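Choline binding protein PCPA (Streptococcus pneumoniae, PDB 4CP6) is a pneumococcal choline-binding surface antigen whose leucine-rich repeat domain probably serves adhesion and which choline binding probably anchors to the cell wall. Local coordinates at residues E132-A135 against F136-S139; E219-E222 against S223-S226; L231-K234 against D235-L239. All coordinates share one frame; numbering follows the deposited sequence.

Contact 1. Residues E132-A135 against F136-S139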
ATOM      1  N   GLU A 132      -2.838  -1.879 -16.889  1.00  9.89           N
ATOM      2  CA  GLU A 132      -3.185  -3.064 -16.127  1.00  9.83           C
ATOM      3  C   GLU A 132      -2.161  -3.392 -15.049  1.00 11.24           C
ATOM      4  O   GLU A 132      -1.165  -2.681 -14.873  1.00 11.59           O
ATOM      5  CB  GLU A 132      -3.478  -4.241 -17.068  1.00 11.23           C
ATOM      6  CG  GLU A 132      -4.856  -4.110 -17.730  1.00 11.71           C
ATOM      7  CD  GLU A 132      -6.035  -4.269 -16.777  1.00 13.28           C
ATOM      8  OE1 GLU A 132      -5.834  -4.821 -15.670  1.00 16.07           O
ATOM      9  OE2 GLU A 132      -7.167  -3.901 -17.176  1.00 16.18           O
ATOM     10  N   ASP A 133      -2.449  -4.448 -14.275  1.00 10.35           N
ATOM     11  CA  ASP A 133      -1.694  -4.797 -13.101  1.00 10.11           C
ATOM     12  C   ASP A 133      -0.213  -4.846 -13.304  1.00 10.62           C
ATOM     13  O   ASP A 133       0.259  -5.418 -14.287  1.00 10.52           O
ATOM     14  CB  ASP A 133      -2.160  -6.136 -12.526  1.00 10.96           C
ATOM     15  CG  ASP A 133      -3.639  -6.209 -12.191  1.00 13.74           C
ATOM     16  OD1 ASP A 133      -4.326  -5.151 -12.240  1.00 16.51           O
ATOM     17  OD2 ASP A 133      -4.077  -7.263 -11.716  1.00 14.97           O
ATOM     18  N   ARG A 134       0.530  -4.256 -12.368  1.00  9.74           N
ATOM     19  CA  ARG A 134       1.998  -4.356 -12.371  1.00  9.54           C
ATOM     20  C   ARG A 134       2.646  -3.897 -13.672  1.00 11.22           C
ATOM     21  O   ARG A 134       3.755  -4.353 -14.012  1.00 11.73           O
ATOM     22  CB  ARG A 134       2.441  -5.792 -11.973  1.00 10.47           C
ATOM     23  CG  ARG A 134       2.044  -6.102 -10.542  1.00 11.47           C
ATOM     24  CD  ARG A 134       2.527  -7.462 -10.058  1.00 13.30           C
ATOM     25  NE  ARG A 134       2.230  -7.649  -8.628  1.00 18.31           N
ATOM     26  CZ  ARG A 134       3.008  -7.195  -7.635  1.00 28.56           C
ATOM     27  NH1 ARG A 134       4.155  -6.564  -7.905  1.00 22.08           N
ATOM     28  NH2 ARG A 134       2.653  -7.385  -6.364  1.00 29.53           N
ATOM     29  N   ALA A 135       1.991  -2.986 -14.404  1.00  9.34           N
ATOM     30  CA  ALA A 135       2.587  -2.560 -15.674  1.00 10.21           C
ATOM     31  C   ALA A 135       3.981  -1.973 -15.525  1.00 11.70           C
ATOM     32  O   ALA A 135       4.816  -2.173 -16.423  1.00 11.23           O
ATOM     33  CB  ALA A 135       1.682  -1.571 -16.365  1.00 11.08           C
ATOM     34  N   PHE A 136       4.254  -1.276 -14.421  1.00 10.58           N
ATOM     35  CA  PHE A 136       5.535  -0.622 -14.189  1.00  9.87           C
ATOM     36  C   PHE A 136       6.093  -1.038 -12.844  1.00 12.15           C
ATOM     37  O   PHE A 136       6.859  -0.270 -12.249  1.00 13.01           O
ATOM     38  CB  PHE A 136       5.368   0.913 -14.244  1.00 10.32           C
ATOM     39  CG  PHE A 136       4.948   1.448 -15.589  1.00 10.74           C
ATOM     40  CD1 PHE A 136       5.896   1.754 -16.555  1.00 13.59           C
ATOM     41  CD2 PHE A 136       3.598   1.595 -15.914  1.00 13.02           C
ATOM     42  CE1 PHE A 136       5.515   2.262 -17.798  1.00 15.60           C
ATOM     43  CE2 PHE A 136       3.217   2.090 -17.168  1.00 17.04           C
ATOM     44  CZ  PHE A 136       4.183   2.394 -18.104  1.00 15.15           C
ATOM     45  N   ASP A 137       5.794  -2.271 -12.366  1.00 10.41           N
ATOM     46  CA  ASP A 137       6.349  -2.615 -11.070  1.00 10.99           C
ATOM     47  C   ASP A 137       7.869  -2.790 -11.155  1.00 11.04           C
ATOM     48  O   ASP A 137       8.401  -3.225 -12.183  1.00 11.47           O
ATOM     49  CB  ASP A 137       5.644  -3.795 -10.390  1.00 12.36           C
ATOM     50  CG  ASP A 137       5.837  -5.148 -11.024  1.00 14.22           C
ATOM     51  OD1 ASP A 137       6.157  -5.204 -12.227  1.00 13.54           O
ATOM     52  OD2 ASP A 137       5.661  -6.162 -10.306  1.00 18.35           O
ATOM     53  N   PHE A 138       8.579  -2.399 -10.097  1.00 10.99           N
ATOM     54  CA  PHE A 138      10.048  -2.496 -10.010  1.00 11.16           C
ATOM     55  C   PHE A 138      10.730  -1.657 -11.104  1.00 14.58           C
ATOM     56  O   PHE A 138      11.905  -1.881 -11.417  1.00 14.36           O
ATOM     57  CB  PHE A 138      10.513  -3.975 -10.056  1.00 11.61           C
ATOM     58  CG  PHE A 138       9.984  -4.771  -8.883  1.00 11.48           C
ATOM     59  CD1 PHE A 138      10.645  -4.757  -7.654  1.00 12.94           C
ATOM     60  CD2 PHE A 138       8.808  -5.507  -8.993  1.00 12.72           C
ATOM     61  CE1 PHE A 138      10.158  -5.491  -6.574  1.00 13.51           C
ATOM     62  CE2 PHE A 138       8.333  -6.264  -7.912  1.00 14.85           C
ATOM     63  CZ  PHE A 138       8.989  -6.222  -6.706  1.00 13.27           C
ATOM     64  N   SER A 139      10.019  -0.667 -11.676  1.00 11.89           N
ATOM     65  CA  SER A 139      10.627   0.123 -12.735  1.00 11.21           C
ATOM     66  C   SER A 139      11.631   1.154 -12.195  1.00 14.95           C
ATOM     67  O   SER A 139      11.638   1.485 -10.987  1.00 14.14           O
ATOM     68  CB  SER A 139       9.568   0.829 -13.568  1.00 12.22           C
ATOM     69  OG  SER A 139       9.147   2.022 -12.930  1.00 13.73           O
TER
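The side chain of Arg134 runs over the carboxylate of Asp137, with its aliphatic part on the same oxygen that its guanidinium grips. The pair illustrates how a type I beta turn, here from Arg134 to Asp137, can be fastened by a salt bridge on the side away from the Phe136 ring; it lies in a loop of the leucine-rich repeat region, between strands 130-131 and 143-146. Arg134 CD approaches Asp137 OD2 to 3.4 Å, and NH1 closes the bridge to OD2 at 2.9 Å. OD2 lies almost in the guanidinium plane but is met on its anti side, the two flat groups being 63° apart. Asp137 CG sits between its own backbone N and carbonyl carbon (chi1 69°), which swings the acid back over the turn, where OD1 takes a hydrogen bond from His113 ND1. The turn's own backbone bond, from Asp137 N to Arg134 O, is weak at 3.3 Å; the salt bridge is a second tie between the same two residues. On the other side of the chain, Phe136 stacks on Phe112 and meets Phe158 with nearly parallel rings, a run of aromatic rings through successive coils of the solenoid. The carbonyl O of Ala135 lies over one face of the Phe136 ring, and Ala135 CB packs 3.7 Å from Phe136 CD2.

Contact 2. Residues E219-E222 against S223-S226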
ATOM      1  N   GLU A 219      -9.774  20.141  -6.348  1.00 14.09           N
ATOM      2  CA  GLU A 219     -11.051  20.740  -5.962  1.00 13.82           C
ATOM      3  C   GLU A 219     -12.204  20.107  -6.752  1.00 14.51           C
ATOM      4  O   GLU A 219     -12.097  19.937  -7.971  1.00 14.93           O
ATOM      5  CB  GLU A 219     -10.978  22.266  -6.239  1.00 15.86           C
ATOM      6  CG  GLU A 219     -12.265  23.067  -6.064  1.00 18.48           C
ATOM      7  CD  GLU A 219     -12.866  23.098  -4.677  1.00 32.00           C
ATOM      8  OE1 GLU A 219     -12.096  23.005  -3.696  1.00 22.18           O
ATOM      9  OE2 GLU A 219     -14.108  23.227  -4.570  1.00 34.44           O
ATOM     10  N   GLY A 220     -13.286  19.765  -6.054  1.00 14.20           N
ATOM     11  CA  GLY A 220     -14.452  19.214  -6.718  1.00 14.21           C
ATOM     12  C   GLY A 220     -14.564  17.703  -6.676  1.00 16.34           C
ATOM     13  O   GLY A 220     -15.575  17.160  -7.122  1.00 16.02           O
ATOM     14  N   ASN A 221     -13.528  16.998  -6.161  1.00 12.64           N
ATOM     15  CA  ASN A 221     -13.617  15.540  -6.067  1.00 11.76           C
ATOM     16  C   ASN A 221     -14.784  15.198  -5.135  1.00 14.28           C
ATOM     17  O   ASN A 221     -14.899  15.790  -4.071  1.00 13.62           O
ATOM     18  CB  ASN A 221     -12.303  14.983  -5.537  1.00 11.31           C
ATOM     19  CG  ASN A 221     -12.274  13.475  -5.574  1.00 11.48           C
ATOM     20  OD1 ASN A 221     -13.026  12.798  -4.852  1.00 12.02           O
ATOM     21  ND2 ASN A 221     -11.426  12.896  -6.448  1.00 10.91           N
ATOM     22  N   GLU A 222     -15.654  14.285  -5.564  1.00 13.00           N
ATOM     23  CA  GLU A 222     -16.854  13.967  -4.783  1.00 14.37           C
ATOM     24  C   GLU A 222     -16.686  12.809  -3.816  1.00 15.02           C
ATOM     25  O   GLU A 222     -17.607  12.547  -3.034  1.00 15.60           O
ATOM     26  CB  GLU A 222     -18.029  13.627  -5.741  1.00 16.47           C
ATOM     27  CG  GLU A 222     -18.534  14.818  -6.553  1.00 25.68           C
ATOM     28  CD  GLU A 222     -19.479  14.496  -7.695  1.00 50.66           C
ATOM     29  OE1 GLU A 222     -19.850  13.311  -7.868  1.00 45.03           O
ATOM     30  OE2 GLU A 222     -19.835  15.439  -8.436  1.00 54.92           O
ATOM     31  N   SER A 223     -15.533  12.094  -3.867  1.00 11.64           N
ATOM     32  CA  SER A 223     -15.346  10.880  -3.067  1.00 10.48           C
ATOM     33  C   SER A 223     -14.270  10.989  -2.005  1.00 12.44           C
ATOM     34  O   SER A 223     -14.288  10.197  -1.046  1.00 11.93           O
ATOM     35  CB  SER A 223     -15.014   9.722  -4.007  1.00 13.06           C
ATOM     36  OG  SER A 223     -16.072   9.578  -4.955  1.00 15.94           O
ATOM     37  N   PHE A 224     -13.343  11.944  -2.164  1.00 10.09           N
ATOM     38  CA  PHE A 224     -12.175  12.084  -1.279  1.00  9.64           C
ATOM     39  C   PHE A 224     -11.910  13.510  -0.916  1.00 12.13           C
ATOM     40  O   PHE A 224     -12.357  14.425  -1.621  1.00 12.10           O
ATOM     41  CB  PHE A 224     -10.907  11.524  -1.986  1.00 11.51           C
ATOM     42  CG  PHE A 224     -11.102  10.092  -2.400  1.00 11.21           C
ATOM     43  CD1 PHE A 224     -11.089   9.068  -1.453  1.00 12.57           C
ATOM     44  CD2 PHE A 224     -11.391   9.768  -3.716  1.00 11.55           C
ATOM     45  CE1 PHE A 224     -11.364   7.744  -1.823  1.00 12.86           C
ATOM     46  CE2 PHE A 224     -11.663   8.452  -4.085  1.00 12.45           C
ATOM     47  CZ  PHE A 224     -11.645   7.446  -3.142  1.00 12.13           C
ATOM     48  N   ALA A 225     -11.214  13.699   0.209  1.00 11.83           N
ATOM     49  CA  ALA A 225     -10.766  15.001   0.680  1.00 11.88           C
ATOM     50  C   ALA A 225      -9.357  14.927   1.203  1.00 13.48           C
ATOM     51  O   ALA A 225      -8.901  13.861   1.648  1.00 13.20           O
ATOM     52  CB  ALA A 225     -11.700  15.555   1.742  1.00 12.85           C
ATOM     53  N   SER A 226      -8.651  16.049   1.122  1.00 11.87           N
ATOM     54  CA  SER A 226      -7.286  16.188   1.631  1.00 12.52           C
ATOM     55  C   SER A 226      -7.326  17.293   2.679  1.00 15.18           C
ATOM     56  O   SER A 226      -7.754  18.405   2.367  1.00 14.18           O
ATOM     57  CB  SER A 226      -6.317  16.561   0.516  1.00 15.05           C
ATOM     58  OG  SER A 226      -5.034  16.790   1.088  1.00 19.16           O
TER
HETATM   59  O   HOH W   1     -12.907  17.017  -1.884  1.00 27.09           O
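An Asx turn at Asn221 brings the chain out of the loop after strand 214-217 and into strand 224-227, an outermost strand of the mixed sheet near the middle of this leucine-rich repeat protein. It is a worked example of one side-chain oxygen organising two backbone amides. Asn221 OD1 accepts from Ser223 N at 2.8 Å, the bond that defines the turn, and Phe224 N also reaches OD1 at 2.8 Å. The two amides come from opposite faces of the side-chain amide plane: Ser223 N is tilted moderately from it, while Phe224 N stands farther from the plane. The N-H of Ser223 points the straighter at the oxygen, with 154° at the hydrogen against 141° for Phe224. In Asn221 the anti placement of CG relative to the backbone N (chi1 -173°) turns OD1 toward the two N-H groups that follow.

The other end of the amide is engaged as well. Asn221 ND2 donates to the carbonyls of Pro195 and Val198 in the preceding part of the solenoid, so that the same group ties the loop to its neighbour and shapes the entry to the strand. These bonds at both ends should hold the amide's rotation. The Phe224 ring meets the amide obliquely, the two planes well inclined to each other, and its side chain continues on to Val198. Ser223, in turn, rests its side chain on Lys199. The turn is bridged a second time by water, which donates to both backbone carbonyls: 3.2 Å to Asn221 O and 2.7 Å to Phe224 O.

Contact 3. Residues L231-K234 against D235-L239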
ATOM      1  N   LEU A 231      -5.132  12.132   3.559  1.00 11.74           N
ATOM      2  CA  LEU A 231      -6.200  11.674   2.681  1.00 10.67           C
ATOM      3  C   LEU A 231      -7.330  11.007   3.451  1.00 10.99           C
ATOM      4  O   LEU A 231      -7.092  10.063   4.208  1.00 11.07           O
ATOM      5  CB  LEU A 231      -5.613  10.718   1.638  1.00 10.61           C
ATOM      6  CG  LEU A 231      -6.578  10.095   0.642  1.00 10.14           C
ATOM      7  CD1 LEU A 231      -7.147  11.135  -0.330  1.00 11.75           C
ATOM      8  CD2 LEU A 231      -5.847   9.022  -0.163  1.00 11.25           C
ATOM      9  N   PHE A 232      -8.571  11.475   3.230  1.00 10.66           N
ATOM     10  CA  PHE A 232      -9.783  10.962   3.817  1.00 10.26           C
ATOM     11  C   PHE A 232     -10.804  10.677   2.727  1.00 11.79           C
ATOM     12  O   PHE A 232     -10.721  11.221   1.615  1.00 11.11           O
ATOM     13  CB  PHE A 232     -10.428  12.054   4.694  1.00 11.37           C
ATOM     14  CG  PHE A 232      -9.740  12.369   6.001  1.00 10.76           C
ATOM     15  CD1 PHE A 232      -8.683  13.266   6.045  1.00 12.42           C
ATOM     16  CD2 PHE A 232     -10.125  11.736   7.171  1.00 12.18           C
ATOM     17  CE1 PHE A 232      -8.064  13.579   7.256  1.00 14.35           C
ATOM     18  CE2 PHE A 232      -9.504  12.047   8.383  1.00 12.07           C
ATOM     19  CZ  PHE A 232      -8.460  12.949   8.408  1.00 13.33           C
ATOM     20  N   SER A 233     -11.837   9.939   3.087  1.00 10.28           N
ATOM     21  CA  SER A 233     -13.052   9.905   2.273  1.00 10.29           C
ATOM     22  C   SER A 233     -13.673  11.322   2.385  1.00 12.88           C
ATOM     23  O   SER A 233     -13.430  12.039   3.363  1.00 13.07           O
ATOM     24  CB  SER A 233     -14.049   8.886   2.803  1.00 13.46           C
ATOM     25  OG  SER A 233     -14.373   9.106   4.175  1.00 12.80           O
ATOM     26  N   LYS A 234     -14.454  11.748   1.375  1.00 11.42           N
ATOM     27  CA  LYS A 234     -15.045  13.083   1.397  1.00 11.94           C
ATOM     28  C   LYS A 234     -15.804  13.387   2.712  1.00 15.63           C
ATOM     29  O   LYS A 234     -15.688  14.495   3.257  1.00 17.22           O
ATOM     30  CB  LYS A 234     -15.965  13.213   0.176  1.00 12.94           C
ATOM     31  CG  LYS A 234     -16.613  14.579   0.025  1.00 16.65           C
ATOM     32  CD  LYS A 234     -15.691  15.574  -0.584  1.00 27.57           C
ATOM     33  CE  LYS A 234     -16.441  16.847  -0.882  1.00 39.69           C
ATOM     34  NZ  LYS A 234     -15.552  17.853  -1.496  1.00 56.19           N
ATOM     35  N   ASP A 235     -16.516  12.386   3.240  1.00 13.52           N
ATOM     36  CA  ASP A 235     -17.288  12.554   4.486  1.00 15.09           C
ATOM     37  C   ASP A 235     -16.440  12.451   5.779  1.00 17.84           C
ATOM     38  O   ASP A 235     -16.990  12.598   6.879  1.00 17.53           O
ATOM     39  CB  ASP A 235     -18.471  11.577   4.511  1.00 17.08           C
ATOM     40  CG  ASP A 235     -18.117  10.085   4.558  1.00 20.66           C
ATOM     41  OD1 ASP A 235     -16.940   9.750   4.841  1.00 17.47           O
ATOM     42  OD2 ASP A 235     -19.005   9.254   4.297  1.00 22.39           O
ATOM     43  N   LYS A 236     -15.106  12.236   5.641  1.00 14.82           N
ATOM     44  CA  LYS A 236     -14.140  12.161   6.749  1.00 14.77           C
ATOM     45  C   LYS A 236     -14.395  10.979   7.683  1.00 15.40           C
ATOM     46  O   LYS A 236     -13.745  10.905   8.733  1.00 15.96           O
ATOM     47  CB  LYS A 236     -14.037  13.497   7.514  1.00 18.43           C
ATOM     48  CG  LYS A 236     -13.425  14.616   6.646  1.00 30.22           C
ATOM     49  CD  LYS A 236     -13.744  16.034   7.169  1.00 43.31           C
ATOM     50  CE  LYS A 236     -13.021  16.443   8.440  1.00 48.58           C
ATOM     51  NZ  LYS A 236     -11.570  16.667   8.217  1.00 52.63           N
ATOM     52  N   THR A 237     -15.241  10.003   7.274  1.00 12.12           N
ATOM     53  CA  THR A 237     -15.431   8.808   8.096  1.00 12.39           C
ATOM     54  C   THR A 237     -14.248   7.856   7.995  1.00 13.68           C
ATOM     55  O   THR A 237     -14.046   7.046   8.905  1.00 13.24           O
ATOM     56  CB  THR A 237     -16.722   8.081   7.766  1.00 14.10           C
ATOM     57  OG1 THR A 237     -16.690   7.570   6.419  1.00 15.98           O
ATOM     58  CG2 THR A 237     -17.947   8.954   8.027  1.00 13.84           C
ATOM     59  N   GLN A 238     -13.487   7.924   6.886  1.00 11.74           N
ATOM     60  CA  GLN A 238     -12.339   7.032   6.693  1.00 10.88           C
ATOM     61  C   GLN A 238     -11.099   7.859   6.586  1.00 11.79           C
ATOM     62  O   GLN A 238     -11.007   8.697   5.677  1.00 11.45           O
ATOM     63  CB  GLN A 238     -12.509   6.158   5.416  1.00 11.79           C
ATOM     64  CG  GLN A 238     -13.831   5.373   5.366  1.00 18.27           C
ATOM     65  CD  GLN A 238     -14.075   4.652   4.072  1.00 48.07           C
ATOM     66  OE1 GLN A 238     -14.914   5.056   3.257  1.00 44.07           O
ATOM     67  NE2 GLN A 238     -13.414   3.519   3.903  1.00 49.50           N
ATOM     68  N   LEU A 239     -10.119   7.643   7.480  1.00 10.96           N
ATOM     69  CA  LEU A 239      -8.812   8.250   7.334  1.00  9.94           C
ATOM     70  C   LEU A 239      -8.049   7.204   6.518  1.00 11.35           C
ATOM     71  O   LEU A 239      -7.760   6.099   7.008  1.00 11.15           O
ATOM     72  CB  LEU A 239      -8.157   8.567   8.695  1.00  9.86           C
ATOM     73  CG  LEU A 239      -6.911   9.427   8.616  1.00 12.26           C
ATOM     74  CD1 LEU A 239      -6.608  10.049  10.003  1.00 13.08           C
ATOM     75  CD2 LEU A 239      -5.677   8.640   8.068  1.00 13.36           C
TER
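Phe232, Ser233 and Lys236 carry the contact at the end of a beta hairpin, where strands 230-233 and 238-241 are joined by a type I turn from Ser233 to Lys236. Phe232 and Leu239 form a non-hydrogen-bonded antiparallel pair, and Phe232 CE2 packs 3.7 Å from Leu239 CG on the face of the sheet they share. Lys236 folds back over the same ring: bends at chi3 and chi4 (72° and 71°) carry NZ to 4.8 Å from the centroid of the Phe232 ring, 10° off its normal, in a cation-pi contact. Its backbone N closes the turn on Ser233 O at 2.8 Å.

Ser233 works with both backbone and hydroxyl. Its N donates to Gln238 O at 3.0 Å, while OG accepts from Gln238 N at 3.1 Å and donates to Asp235 OD1 at 2.7 Å. That oxygen also receives Thr237 OG1 and, in an Asx turn, Thr237 N, both from above the carboxylate plane. Three donors on one oxygen would be expected to favour the ionised acid, and the serine hydroxyl, by relaying between carboxylate and strand amide, links the turn to the strand pairing that it begins.

Contact 1 is mostly buried and stands apart, its centre about 27 Å from that of contact 2 and 28 Å from that of contact 3, whereas contacts 2 and 3 are partly buried neighbours with centres about 9 Å apart. These two serve one sheet: residues 223-226 and 231-234 reach adjacent strands, and backbone pairing joins Ser223 to Lys234 and Ala225 to Phe232. Chemistry follows place. Within a repeat coil, contact 1 sets an ion pair on one side of the chain and stacked aromatic rings on the other; contact 2 relies on a neutral amide and water at a strand entry; contact 3 combines a carboxylate-centred hydrogen-bond network with an apolar pair and a cation over a ring.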